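Local structure of kojibiose phosphorylase (Gut metagenome, 6W0P) at residues A[166-171]-A[234-239]; A[476-481]-A[585-590]; A[338-343]-A[662-667]; A[134-139]-A[160-165]. The protein is a carbohydrate-active protein of glycoside hydrolase family 65, with an N-terminal beta domain, a central helical catalytic domain and a small C-terminal beta domain. All blocks are in the same frame, centred on the assembly; numbering follows the deposited sequence.

Interaction 1 of 4, residues A[166-171]-A[234-239]; sequences DIKLEL and NYELTL
K168 lies across the antiparallel pair from E236 and N234, and its chain runs over the neighbouring strand before turning to its own. CB passes near Y235 O; CG touches the same oxygen at 3.6 Å and rests against the carboxylate of E236. A bend at chi2 (-148°) carries CE to N234 OD1 at 3.5 Å. At the tip, NZ forms a salt bridge with E170 OE2 at 2.6 Å, meeting the carboxylate on its anti side and close to its plane. N234 sends its ND2 to S223, on the next strand. At the end of this face, T238 OG1 donates to D166 OD1 at 3.0 Å from above the carboxylate plane.

Paired backbone bonds tie I167 to L237 and L169 to Y235. Behind them the face is apolar: I167 CG2 meets L239 CD1 at 3.8 Å, and L171 CG packs against Y235 CE2. The Y235 hydroxyl bonds to T217, and strands 152-161 and 245-256 of the larger sheet cover this side. The two strands thus form an amphipathic pair: one face is buried in the core between the sheets; on the other, K168 and E170 pair their charges and T238 bonds D166, while N234 takes a partner on strand 223-227.

Interaction 2 of 4, residues A[476-481]-A[585-590]; sequences PDEFKL and IKQPDV
F479 and K586 cross at about a right angle, the lysine lying over one face of the ring. K586 CB sits 3.5 Å from the ring centroid and 7° off its normal, a well-centred CH-pi contact. With CG anti to the backbone N (chi1 -178°), the lysine chain runs on past the ring, so that CD reaches E478 CB and CE lies 3.6 Å from E478 OE1. The E478 carboxylate stays beyond salt-bridge range of NZ, which pairs instead with E620.

D477 stands at a right angle to I585, its OD2 near CG1, and turns OD1 to two backbone amides. K586 N donates to OD1 at 2.9 Å in a nearly straight bond, and F479 N donates to it at 3.0 Å from the opposite face of the carboxylate plane. OD2 bonds to Q548, so both oxygens of this buried carboxylate are engaged.

D589 crosses P476 at about a right angle. Its OD2 accepts from D477 N at 2.8 Å on the anti side, and a water joins the same oxygen to D477 O; OD1 is held by N486. Q587 lays its CG and CD against the carbonyl of P476.

The bond from F479 N to D477 OD1 makes an Asx turn, set within a type I beta turn from D477 to K480. The same OD1, by also accepting from K586 N, joins this turn to the loop leading into helix 590-596 of the central catalytic domain.

Interaction 3 of 4, residues A[338-343]-A[662-667]; sequences GLTGEA and EGIHMT
T340 and I664 supply the direct hydrogen bond of this contact: I664 N donates to T340 OG1 at 3.0 Å, with an angle of 157° at the hydrogen. The same hydroxyl is bonded to the carbonyl of K337, so it links its own loop to the other. A chi1 of 72° sets OG1 between the backbone N and carbonyl carbon of T340 and turns CG2 toward the isoleucine.

Water makes a second polar link, donating to E662 O and accepting from E342 N, both at 2.7 Å. Beside it, G341 CA approaches E662 O at 3.5 Å in an almost linear CA-H...O contact, the two backbones being close at G341 and G663.

Van der Waals contacts fill in the rest. The T340 and I664 side chains cross at about a right angle, with T340 CG2 3.6 Å from I664 CD1. A343 CB touches E662 OE1 at 3.2 Å, and M666 CG packs on the backbone of G338. Helix 308-324 lies against both I664 and M666.

Residues 662-664 lead into helix 666-680, with H665 at its N-cap position; the contact fastens them to the loop preceding helix 351-361, a loop-to-loop junction within the helical catalytic domain of the family.

Interaction 4 of 4, residues A[134-139]-A[160-165]; sequences QAKIKI and ESDIDT
The carboxylate of D162 is the flat group of the contact, facing the backbone and side chain of K136. K136 N stands above its plane, 50° out of it, and donates to OD1 at 2.8 Å in a nearly straight bond. OD2 rests against the aliphatic start of the lysine, 3.4 Å from K136 CG. A chi1 of 67°, with CG between the backbone N and carbonyl carbon of D162, brings the group back over its partner strand. D162 N in turn donates to K136 O at 2.9 Å, so one aspartate uses side chain and backbone to grip both polar backbone atoms of K136. Its negative charge may also draw the lysine ammonium weakly, since the two do not touch.

Farther along, K138 and E160 form a hydrogen-bonded pair, with K138 N to E160 O and E160 N to K138 O both at 2.8 Å. Between this pair and K136-D162, I137 and S161 make a non-hydrogen-bonded pair whose side chains face inward to L239. S161 OG donates to I163 O at 2.7 Å, on a lone pair in the carbonyl plane, and holds the chain as it leaves the strand. I163 CG1 packs on A135 CB at 3.9 Å, while its CD1 reaches Q134 O.

This is the open end of the beta hairpin formed by strands 135-145 and 152-161, where the aspartate side chain takes over the acceptor role from the backbone in the large antiparallel sheet of the N-terminal domain.

Interactions 1 and 4 belong to the N-terminal domain and touch, their centres 13 Å apart: L239 N lies 2.7 Å from T165 O, a probable hydrogen bond, and L239 CD1 packs on I137 CG2 at 3.9 Å. The first of these stays within the smaller sheet of interaction 1; the packing of L239 on I137 and S161 is what bridges to the larger sheet of interaction 4. Interactions 2 and 3 lie in the central catalytic domain; their centres are 23 Å apart and their nearest atoms about 8 Å. Along the chain interaction 2 is nested within the loop closed by interaction 3. Interactions 1 and 2 fall on opposite sides of the chain's centre, 58 Å apart between centres.

Interaction 1 of 4, residues A[166-171]-A[234-239]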
loop_
_atom_site.group_PDB
_atom_site.type_symbol
_atom_site.label_atom_id
_atom_site.label_comp_id
_atom_site.label_asym_id
_atom_site.label_seq_id
_atom_site.Cartn_x
_atom_site.Cartn_y
_atom_site.Cartn_z
ATOM N N ASP A 166 51.131 18.820 26.110
ATOM C CA ASP A 166 50.206 19.836 25.559
ATOM C C ASP A 166 49.092 19.083 24.833
ATOM O O ASP A 166 49.389 18.078 24.151
ATOM C CB ASP A 166 50.917 20.790 24.589
ATOM C CG ASP A 166 51.825 21.826 25.237
ATOM O OD1 ASP A 166 51.845 21.905 26.486
ATOM O OD2 ASP A 166 52.514 22.554 24.478
ATOM N N ILE A 167 47.850 19.544 24.966
ATOM C CA ILE A 167 46.716 19.000 24.172
ATOM C C ILE A 167 45.922 20.176 23.637
ATOM O O ILE A 167 46.025 21.273 24.214
ATOM C CB ILE A 167 45.827 18.068 25.014
ATOM C CG1 ILE A 167 44.967 18.857 26.005
ATOM C CG2 ILE A 167 46.668 17.011 25.707
ATOM C CD1 ILE A 167 43.915 18.014 26.685
ATOM N N LYS A 168 45.134 19.915 22.603
ATOM C CA LYS A 168 44.145 20.873 22.082
ATOM C C LYS A 168 42.748 20.338 22.382
ATOM O O LYS A 168 42.514 19.153 22.148
ATOM C CB LYS A 168 44.340 21.073 20.582
ATOM C CG LYS A 168 43.711 22.357 20.072
ATOM C CD LYS A 168 43.203 22.288 18.650
ATOM C CE LYS A 168 42.426 23.540 18.304
ATOM N NZ LYS A 168 42.255 23.679 16.841
ATOM N N LEU A 169 41.866 21.192 22.891
ATOM C CA LEU A 169 40.439 20.873 23.117
ATOM C C LEU A 169 39.617 21.869 22.316
ATOM O O LEU A 169 39.919 23.083 22.421
ATOM C CB LEU A 169 40.143 20.966 24.613
ATOM C CG LEU A 169 38.673 20.909 25.016
ATOM C CD1 LEU A 169 38.059 19.542 24.745
ATOM C CD2 LEU A 169 38.538 21.260 26.472
ATOM N N GLU A 170 38.690 21.363 21.497
ATOM C CA GLU A 170 37.677 22.162 20.761
ATOM C C GLU A 170 36.293 21.833 21.346
ATOM O O GLU A 170 35.967 20.652 21.396
ATOM C CB GLU A 170 37.716 21.849 19.265
ATOM C CG GLU A 170 39.058 22.124 18.603
ATOM C CD GLU A 170 39.144 21.807 17.112
ATOM O OE1 GLU A 170 38.150 21.305 16.538
ATOM O OE2 GLU A 170 40.211 22.042 16.523
ATOM N N LEU A 171 35.536 22.843 21.776
ATOM C CA LEU A 171 34.095 22.727 22.093
ATOM C C LEU A 171 33.283 23.233 20.893
ATOM O O LEU A 171 33.502 24.393 20.460
ATOM C CB LEU A 171 33.752 23.517 23.363
ATOM C CG LEU A 171 34.596 23.242 24.605
ATOM C CD1 LEU A 171 33.967 23.924 25.804
ATOM C CD2 LEU A 171 34.756 21.754 24.862
ATOM N N ASN A 234 38.341 27.184 20.886
ATOM C CA ASN A 234 39.660 26.481 20.868
ATOM C C ASN A 234 40.363 26.696 22.210
ATOM O O ASN A 234 40.462 27.861 22.645
ATOM C CB ASN A 234 40.581 26.973 19.743
ATOM C CG ASN A 234 40.039 26.660 18.366
ATOM O OD1 ASN A 234 39.596 25.539 18.104
ATOM N ND2 ASN A 234 40.082 27.639 17.474
ATOM N N TYR A 235 40.827 25.619 22.845
ATOM C CA TYR A 235 41.644 25.682 24.088
ATOM C C TYR A 235 42.973 24.981 23.806
ATOM O O TYR A 235 42.979 23.845 23.310
ATOM C CB TYR A 235 40.881 25.128 25.296
ATOM C CG TYR A 235 39.561 25.825 25.528
ATOM C CD1 TYR A 235 39.487 26.987 26.277
ATOM C CD2 TYR A 235 38.389 25.346 24.959
ATOM C CE1 TYR A 235 38.289 27.659 26.451
ATOM C CE2 TYR A 235 37.185 26.004 25.125
ATOM C CZ TYR A 235 37.136 27.168 25.867
ATOM O OH TYR A 235 35.958 27.823 26.027
ATOM N N GLU A 236 44.062 25.705 24.040
ATOM C CA GLU A 236 45.456 25.208 23.944
ATOM C C GLU A 236 45.890 24.957 25.378
ATOM O O GLU A 236 46.225 25.928 26.058
ATOM C CB GLU A 236 46.390 26.224 23.273
ATOM C CG GLU A 236 45.939 26.697 21.902
ATOM C CD GLU A 236 45.974 25.648 20.807
ATOM O OE1 GLU A 236 45.293 25.864 19.769
ATOM O OE2 GLU A 236 46.675 24.621 20.990
ATOM N N LEU A 237 45.788 23.717 25.843
ATOM C CA LEU A 237 46.029 23.405 27.267
ATOM C C LEU A 237 47.404 22.764 27.417
ATOM O O LEU A 237 47.744 21.872 26.601
ATOM C CB LEU A 237 44.916 22.486 27.782
ATOM C CG LEU A 237 43.497 23.026 27.604
ATOM C CD1 LEU A 237 42.476 21.975 27.963
ATOM C CD2 LEU A 237 43.282 24.300 28.417
ATOM N N THR A 238 48.126 23.198 28.448
ATOM C CA THR A 238 49.336 22.537 28.967
ATOM C C THR A 238 48.923 21.743 30.201
ATOM O O THR A 238 48.431 22.340 31.152
ATOM C CB THR A 238 50.444 23.566 29.211
ATOM O OG1 THR A 238 50.561 24.191 27.934
ATOM C CG2 THR A 238 51.762 22.960 29.658
ATOM N N LEU A 239 49.089 20.432 30.145
ATOM C CA LEU A 239 48.800 19.528 31.277
ATOM C C LEU A 239 50.084 19.365 32.084
ATOM O O LEU A 239 51.121 19.049 31.481
ATOM C CB LEU A 239 48.304 18.179 30.747
ATOM C CG LEU A 239 47.076 18.209 29.840
ATOM C CD1 LEU A 239 46.640 16.790 29.514
ATOM C CD2 LEU A 239 45.935 18.992 30.468
#

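Interaction 2 of 4, residues A[476-481]-A[585-590]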
loop_
_atom_site.group_PDB
_atom_site.type_symbol
_atom_site.label_atom_id
_atom_site.label_comp_id
_atom_site.label_asym_id
_atom_site.label_seq_id
_atom_site.Cartn_x
_atom_site.Cartn_y
_atom_site.Cartn_z
ATOM N N PRO A 476 -7.074 -2.863 18.130
ATOM C CA PRO A 476 -5.665 -2.980 18.512
ATOM C C PRO A 476 -4.963 -4.218 17.913
ATOM O O PRO A 476 -3.768 -4.113 17.657
ATOM C CB PRO A 476 -5.715 -3.027 20.052
ATOM C CG PRO A 476 -7.039 -2.360 20.415
ATOM C CD PRO A 476 -7.977 -2.715 19.280
ATOM N N ASP A 477 -5.685 -5.324 17.693
ATOM C CA ASP A 477 -5.151 -6.549 17.038
ATOM C C ASP A 477 -4.979 -6.220 15.558
ATOM O O ASP A 477 -5.967 -6.238 14.811
ATOM C CB ASP A 477 -6.030 -7.799 17.206
ATOM C CG ASP A 477 -5.587 -8.955 16.314
ATOM O OD1 ASP A 477 -4.400 -8.968 15.973
ATOM O OD2 ASP A 477 -6.440 -9.823 15.925
ATOM N N GLU A 478 -3.762 -5.911 15.152
ATOM C CA GLU A 478 -3.486 -5.456 13.770
ATOM C C GLU A 478 -3.531 -6.628 12.797
ATOM O O GLU A 478 -3.342 -6.375 11.595
ATOM C CB GLU A 478 -2.141 -4.740 13.713
ATOM C CG GLU A 478 -2.111 -3.536 14.625
ATOM C CD GLU A 478 -0.838 -2.730 14.530
ATOM O OE1 GLU A 478 0.063 -3.144 13.805
ATOM O OE2 GLU A 478 -0.788 -1.693 15.146
ATOM N N PHE A 479 -3.800 -7.838 13.270
ATOM C CA PHE A 479 -3.902 -9.029 12.405
ATOM C C PHE A 479 -5.325 -9.170 11.873
ATOM O O PHE A 479 -5.562 -10.145 11.175
ATOM C CB PHE A 479 -3.401 -10.264 13.144
ATOM C CG PHE A 479 -1.931 -10.234 13.488
ATOM C CD1 PHE A 479 -1.061 -9.314 12.908
ATOM C CD2 PHE A 479 -1.397 -11.200 14.334
ATOM C CE1 PHE A 479 0.296 -9.312 13.216
ATOM C CE2 PHE A 479 -0.036 -11.225 14.610
ATOM C CZ PHE A 479 0.803 -10.267 14.072
ATOM N N LYS A 480 -6.207 -8.202 12.122
ATOM C CA LYS A 480 -7.609 -8.206 11.613
ATOM C C LYS A 480 -7.907 -6.875 10.916
ATOM O O LYS A 480 -8.057 -5.845 11.632
ATOM C CB LYS A 480 -8.594 -8.500 12.744
ATOM C CG LYS A 480 -8.715 -9.979 13.057
ATOM C CD LYS A 480 -9.358 -10.770 11.928
ATOM C CE LYS A 480 -8.937 -12.220 11.916
ATOM N NZ LYS A 480 -7.459 -12.371 11.950
ATOM N N LEU A 481 -8.021 -6.926 9.588
ATOM C CA LEU A 481 -8.097 -5.748 8.679
ATOM C C LEU A 481 -9.425 -5.711 7.905
ATOM O O LEU A 481 -9.784 -6.710 7.281
ATOM C CB LEU A 481 -6.896 -5.802 7.729
ATOM C CG LEU A 481 -6.937 -4.835 6.544
ATOM C CD1 LEU A 481 -7.071 -3.390 7.004
ATOM C CD2 LEU A 481 -5.712 -5.012 5.665
ATOM N N ILE A 585 -3.684 -13.645 16.962
ATOM C CA ILE A 585 -3.915 -12.256 17.431
ATOM C C ILE A 585 -2.566 -11.638 17.806
ATOM O O ILE A 585 -1.705 -12.334 18.429
ATOM C CB ILE A 585 -4.906 -12.270 18.601
ATOM C CG1 ILE A 585 -6.302 -12.687 18.138
ATOM C CG2 ILE A 585 -4.955 -10.941 19.323
ATOM C CD1 ILE A 585 -7.121 -13.297 19.248
ATOM N N LYS A 586 -2.367 -10.381 17.422
ATOM C CA LYS A 586 -1.095 -9.685 17.678
ATOM C C LYS A 586 -1.014 -9.303 19.155
ATOM O O LYS A 586 0.030 -9.490 19.759
ATOM C CB LYS A 586 -0.985 -8.470 16.763
ATOM C CG LYS A 586 0.314 -7.683 16.882
ATOM C CD LYS A 586 0.245 -6.468 15.987
ATOM C CE LYS A 586 1.369 -5.485 16.183
ATOM N NZ LYS A 586 2.589 -6.079 15.612
ATOM N N GLN A 587 -2.083 -8.750 19.708
ATOM C CA GLN A 587 -2.007 -8.075 21.018
ATOM C C GLN A 587 -3.420 -7.980 21.572
ATOM O O GLN A 587 -4.384 -8.259 20.873
ATOM C CB GLN A 587 -1.338 -6.713 20.847
ATOM C CG GLN A 587 -2.155 -5.714 20.014
ATOM C CD GLN A 587 -1.341 -4.496 19.624
ATOM O OE1 GLN A 587 -0.626 -4.506 18.637
ATOM N NE2 GLN A 587 -1.468 -3.416 20.380
ATOM N N PRO A 588 -3.575 -7.591 22.845
ATOM C CA PRO A 588 -4.903 -7.479 23.437
ATOM C C PRO A 588 -5.856 -6.640 22.580
ATOM O O PRO A 588 -5.529 -5.517 22.218
ATOM C CB PRO A 588 -4.618 -6.824 24.788
ATOM C CG PRO A 588 -3.215 -7.296 25.107
ATOM C CD PRO A 588 -2.487 -7.279 23.780
ATOM N N ASP A 589 -7.029 -7.195 22.292
ATOM C CA ASP A 589 -8.127 -6.478 21.599
ATOM C C ASP A 589 -9.337 -6.517 22.542
ATOM O O ASP A 589 -9.548 -5.531 23.266
ATOM C CB ASP A 589 -8.287 -7.078 20.199
ATOM C CG ASP A 589 -9.024 -6.195 19.224
ATOM O OD1 ASP A 589 -10.172 -5.822 19.565
ATOM O OD2 ASP A 589 -8.446 -5.878 18.127
ATOM N N VAL A 590 -10.018 -7.661 22.647
ATOM C CA VAL A 590 -11.082 -7.864 23.675
ATOM C C VAL A 590 -10.466 -7.614 25.061
ATOM O O VAL A 590 -11.087 -6.900 25.885
ATOM C CB VAL A 590 -11.696 -9.267 23.578
ATOM C CG1 VAL A 590 -12.521 -9.607 24.819
ATOM C CG2 VAL A 590 -12.518 -9.421 22.321
HETATM O O HOH W 1 -8.590 -5.923 15.202
#

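Interaction 3 of 4, residues A[338-343]-A[662-667]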
loop_
_atom_site.group_PDB
_atom_site.type_symbol
_atom_site.label_atom_id
_atom_site.label_comp_id
_atom_site.label_asym_id
_atom_site.label_seq_id
_atom_site.Cartn_x
_atom_site.Cartn_y
_atom_site.Cartn_z
ATOM N N GLY A 338 10.749 7.850 23.418
ATOM C CA GLY A 338 11.000 9.156 24.053
ATOM C C GLY A 338 11.872 10.012 23.144
ATOM O O GLY A 338 11.588 10.038 21.927
ATOM N N LEU A 339 12.921 10.643 23.676
ATOM C CA LEU A 339 13.873 11.400 22.823
ATOM C C LEU A 339 15.215 10.673 22.817
ATOM O O LEU A 339 16.233 11.315 23.102
ATOM C CB LEU A 339 13.963 12.842 23.330
ATOM C CG LEU A 339 12.654 13.640 23.255
ATOM C CD1 LEU A 339 12.867 15.078 23.727
ATOM C CD2 LEU A 339 12.094 13.643 21.837
ATOM N N THR A 340 15.210 9.381 22.479
ATOM C CA THR A 340 16.416 8.517 22.538
ATOM C C THR A 340 16.818 8.017 21.156
ATOM O O THR A 340 17.748 7.227 21.099
ATOM C CB THR A 340 16.211 7.343 23.501
ATOM O OG1 THR A 340 15.310 6.391 22.930
ATOM C CG2 THR A 340 15.706 7.838 24.831
ATOM N N GLY A 341 16.178 8.466 20.078
ATOM C CA GLY A 341 16.527 7.962 18.740
ATOM C C GLY A 341 15.577 8.446 17.665
ATOM O O GLY A 341 14.632 9.231 17.972
ATOM N N GLU A 342 15.815 7.964 16.448
ATOM C CA GLU A 342 15.119 8.419 15.219
ATOM C C GLU A 342 13.917 7.523 14.929
ATOM O O GLU A 342 12.843 8.066 14.591
ATOM C CB GLU A 342 16.094 8.418 14.044
ATOM C CG GLU A 342 17.170 9.460 14.209
ATOM C CD GLU A 342 18.032 9.693 12.986
ATOM O OE1 GLU A 342 17.870 8.953 11.983
ATOM O OE2 GLU A 342 18.861 10.599 13.051
ATOM N N ALA A 343 14.091 6.208 15.011
ATOM C CA ALA A 343 12.989 5.229 14.808
ATOM C C ALA A 343 11.728 5.653 15.595
ATOM O O ALA A 343 11.841 5.945 16.802
ATOM C CB ALA A 343 13.455 3.842 15.192
ATOM N N GLU A 662 18.248 1.314 18.372
ATOM C CA GLU A 662 17.407 2.376 17.762
ATOM C C GLU A 662 16.893 3.343 18.833
ATOM O O GLU A 662 16.500 4.485 18.481
ATOM C CB GLU A 662 16.167 1.799 17.069
ATOM C CG GLU A 662 16.431 0.955 15.831
ATOM C CD GLU A 662 15.175 0.297 15.266
ATOM O OE1 GLU A 662 14.064 0.745 15.591
ATOM O OE2 GLU A 662 15.297 -0.687 14.526
ATOM N N GLY A 663 16.850 2.916 20.089
ATOM C CA GLY A 663 16.189 3.707 21.147
ATOM C C GLY A 663 15.546 2.807 22.176
ATOM O O GLY A 663 15.503 1.578 21.969
ATOM N N ILE A 664 15.152 3.390 23.296
ATOM C CA ILE A 664 14.461 2.659 24.394
ATOM C C ILE A 664 13.001 2.503 23.959
ATOM O O ILE A 664 12.551 3.300 23.074
ATOM C CB ILE A 664 14.617 3.408 25.733
ATOM C CG1 ILE A 664 13.915 4.771 25.732
ATOM C CG2 ILE A 664 16.080 3.546 26.101
ATOM C CD1 ILE A 664 14.076 5.515 27.029
ATOM N N HIS A 665 12.308 1.518 24.524
ATOM C CA HIS A 665 10.883 1.211 24.257
ATOM C C HIS A 665 10.006 1.793 25.378
ATOM O O HIS A 665 9.873 1.163 26.455
ATOM C CB HIS A 665 10.692 -0.294 24.127
ATOM C CG HIS A 665 11.491 -0.940 23.060
ATOM N ND1 HIS A 665 12.831 -1.123 23.175
ATOM C CD2 HIS A 665 11.120 -1.512 21.899
ATOM C CE1 HIS A 665 13.266 -1.769 22.120
ATOM N NE2 HIS A 665 12.242 -2.014 21.326
ATOM N N MET A 666 9.412 2.947 25.105
ATOM C CA MET A 666 8.760 3.794 26.123
ATOM C C MET A 666 7.557 3.031 26.708
ATOM O O MET A 666 7.426 2.982 27.926
ATOM C CB MET A 666 8.338 5.104 25.458
ATOM C CG MET A 666 8.489 6.326 26.322
ATOM S SD MET A 666 10.092 6.433 27.133
ATOM C CE MET A 666 9.524 6.351 28.828
ATOM N N THR A 667 6.711 2.434 25.872
ATOM C CA THR A 667 5.497 1.702 26.330
ATOM C C THR A 667 5.919 0.498 27.180
ATOM O O THR A 667 5.292 0.249 28.206
ATOM C CB THR A 667 4.602 1.253 25.176
ATOM O OG1 THR A 667 4.058 2.443 24.633
ATOM C CG2 THR A 667 3.460 0.370 25.629
HETATM O O HOH W 2 16.879 5.560 16.078
#

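Interaction 4 of 4, residues A[134-139]-A[160-165]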
loop_
_atom_site.group_PDB
_atom_site.type_symbol
_atom_site.label_atom_id
_atom_site.label_comp_id
_atom_site.label_asym_id
_atom_site.label_seq_id
_atom_site.Cartn_x
_atom_site.Cartn_y
_atom_site.Cartn_z
ATOM N N GLN A 134 53.864 9.052 24.449
ATOM C CA GLN A 134 54.647 8.760 25.677
ATOM C C GLN A 134 53.765 9.013 26.903
ATOM O O GLN A 134 54.263 8.837 28.001
ATOM C CB GLN A 134 55.928 9.609 25.724
ATOM C CG GLN A 134 56.808 9.494 24.478
ATOM C CD GLN A 134 56.977 8.069 24.001
ATOM O OE1 GLN A 134 56.516 7.695 22.919
ATOM N NE2 GLN A 134 57.623 7.253 24.822
ATOM N N ALA A 135 52.523 9.441 26.690
ATOM C CA ALA A 135 51.611 9.975 27.726
ATOM C C ALA A 135 50.474 8.990 27.974
ATOM O O ALA A 135 50.020 8.339 27.007
ATOM C CB ALA A 135 51.062 11.318 27.306
ATOM N N LYS A 136 50.064 8.895 29.238
ATOM C CA LYS A 136 48.766 8.333 29.676
ATOM C C LYS A 136 47.916 9.497 30.209
ATOM O O LYS A 136 48.309 10.099 31.252
ATOM C CB LYS A 136 48.991 7.244 30.728
ATOM C CG LYS A 136 49.854 6.100 30.241
ATOM C CD LYS A 136 49.799 4.896 31.128
ATOM C CE LYS A 136 50.940 3.944 30.819
ATOM N NZ LYS A 136 50.738 2.615 31.445
ATOM N N ILE A 137 46.839 9.840 29.487
ATOM C CA ILE A 137 45.900 10.930 29.873
ATOM C C ILE A 137 44.551 10.320 30.292
ATOM O O ILE A 137 43.833 9.735 29.447
ATOM C CB ILE A 137 45.773 11.954 28.742
ATOM C CG1 ILE A 137 47.124 12.204 28.053
ATOM C CG2 ILE A 137 45.153 13.239 29.271
ATOM C CD1 ILE A 137 47.093 13.289 27.009
ATOM N N LYS A 138 44.241 10.429 31.581
ATOM C CA LYS A 138 42.918 10.057 32.145
ATOM C C LYS A 138 41.917 11.176 31.814
ATOM O O LYS A 138 42.132 12.336 32.222
ATOM C CB LYS A 138 43.057 9.776 33.639
ATOM C CG LYS A 138 41.961 8.883 34.197
ATOM C CD LYS A 138 41.763 9.067 35.680
ATOM C CE LYS A 138 40.473 8.459 36.187
ATOM N NZ LYS A 138 40.242 8.890 37.583
ATOM N N ILE A 139 40.906 10.842 31.012
ATOM C CA ILE A 139 39.826 11.769 30.564
ATOM C C ILE A 139 38.576 11.416 31.360
ATOM O O ILE A 139 38.176 10.238 31.305
ATOM C CB ILE A 139 39.504 11.607 29.062
ATOM C CG1 ILE A 139 40.747 11.633 28.169
ATOM C CG2 ILE A 139 38.454 12.629 28.633
ATOM C CD1 ILE A 139 41.564 12.855 28.320
ATOM N N GLU A 160 43.916 14.334 33.062
ATOM C CA GLU A 160 45.039 14.087 34.004
ATOM C C GLU A 160 46.108 13.264 33.289
ATOM O O GLU A 160 45.885 12.046 33.101
ATOM C CB GLU A 160 44.585 13.406 35.296
ATOM C CG GLU A 160 45.724 13.274 36.305
ATOM C CD GLU A 160 45.314 12.928 37.731
ATOM O OE1 GLU A 160 44.110 13.056 38.054
ATOM O OE2 GLU A 160 46.206 12.512 38.510
ATOM N N SER A 161 47.218 13.919 32.923
ATOM C CA SER A 161 48.382 13.312 32.229
ATOM C C SER A 161 49.390 12.799 33.255
ATOM O O SER A 161 49.608 13.498 34.259
ATOM C CB SER A 161 49.029 14.303 31.301
ATOM O OG SER A 161 49.926 13.637 30.426
ATOM N N ASP A 162 49.981 11.630 33.012
ATOM C CA ASP A 162 51.088 11.085 33.852
ATOM C C ASP A 162 52.401 11.825 33.528
ATOM O O ASP A 162 53.318 11.722 34.340
ATOM C CB ASP A 162 51.213 9.554 33.750
ATOM C CG ASP A 162 51.648 9.013 32.389
ATOM O OD1 ASP A 162 51.663 9.805 31.395
ATOM O OD2 ASP A 162 51.971 7.797 32.314
ATOM N N ILE A 163 52.510 12.550 32.410
ATOM C CA ILE A 163 53.706 13.401 32.088
ATOM C C ILE A 163 53.246 14.803 31.708
ATOM O O ILE A 163 52.109 14.944 31.277
ATOM C CB ILE A 163 54.578 12.818 30.957
ATOM C CG1 ILE A 163 53.800 12.689 29.647
ATOM C CG2 ILE A 163 55.213 11.498 31.360
ATOM C CD1 ILE A 163 54.646 12.276 28.470
ATOM N N ASP A 164 54.140 15.783 31.817
ATOM C CA ASP A 164 53.983 17.122 31.182
ATOM C C ASP A 164 53.743 16.913 29.683
ATOM O O ASP A 164 54.556 16.217 29.046
ATOM C CB ASP A 164 55.197 18.028 31.426
ATOM C CG ASP A 164 55.357 18.478 32.868
ATOM O OD1 ASP A 164 54.350 18.480 33.602
ATOM O OD2 ASP A 164 56.493 18.804 33.258
ATOM N N THR A 165 52.643 17.451 29.158
ATOM C CA THR A 165 52.343 17.465 27.702
ATOM C C THR A 165 51.316 18.558 27.397
ATOM O O THR A 165 50.692 19.113 28.346
ATOM C CB THR A 165 51.841 16.098 27.217
ATOM O OG1 THR A 165 51.781 16.147 25.792
ATOM C CG2 THR A 165 50.477 15.723 27.771
#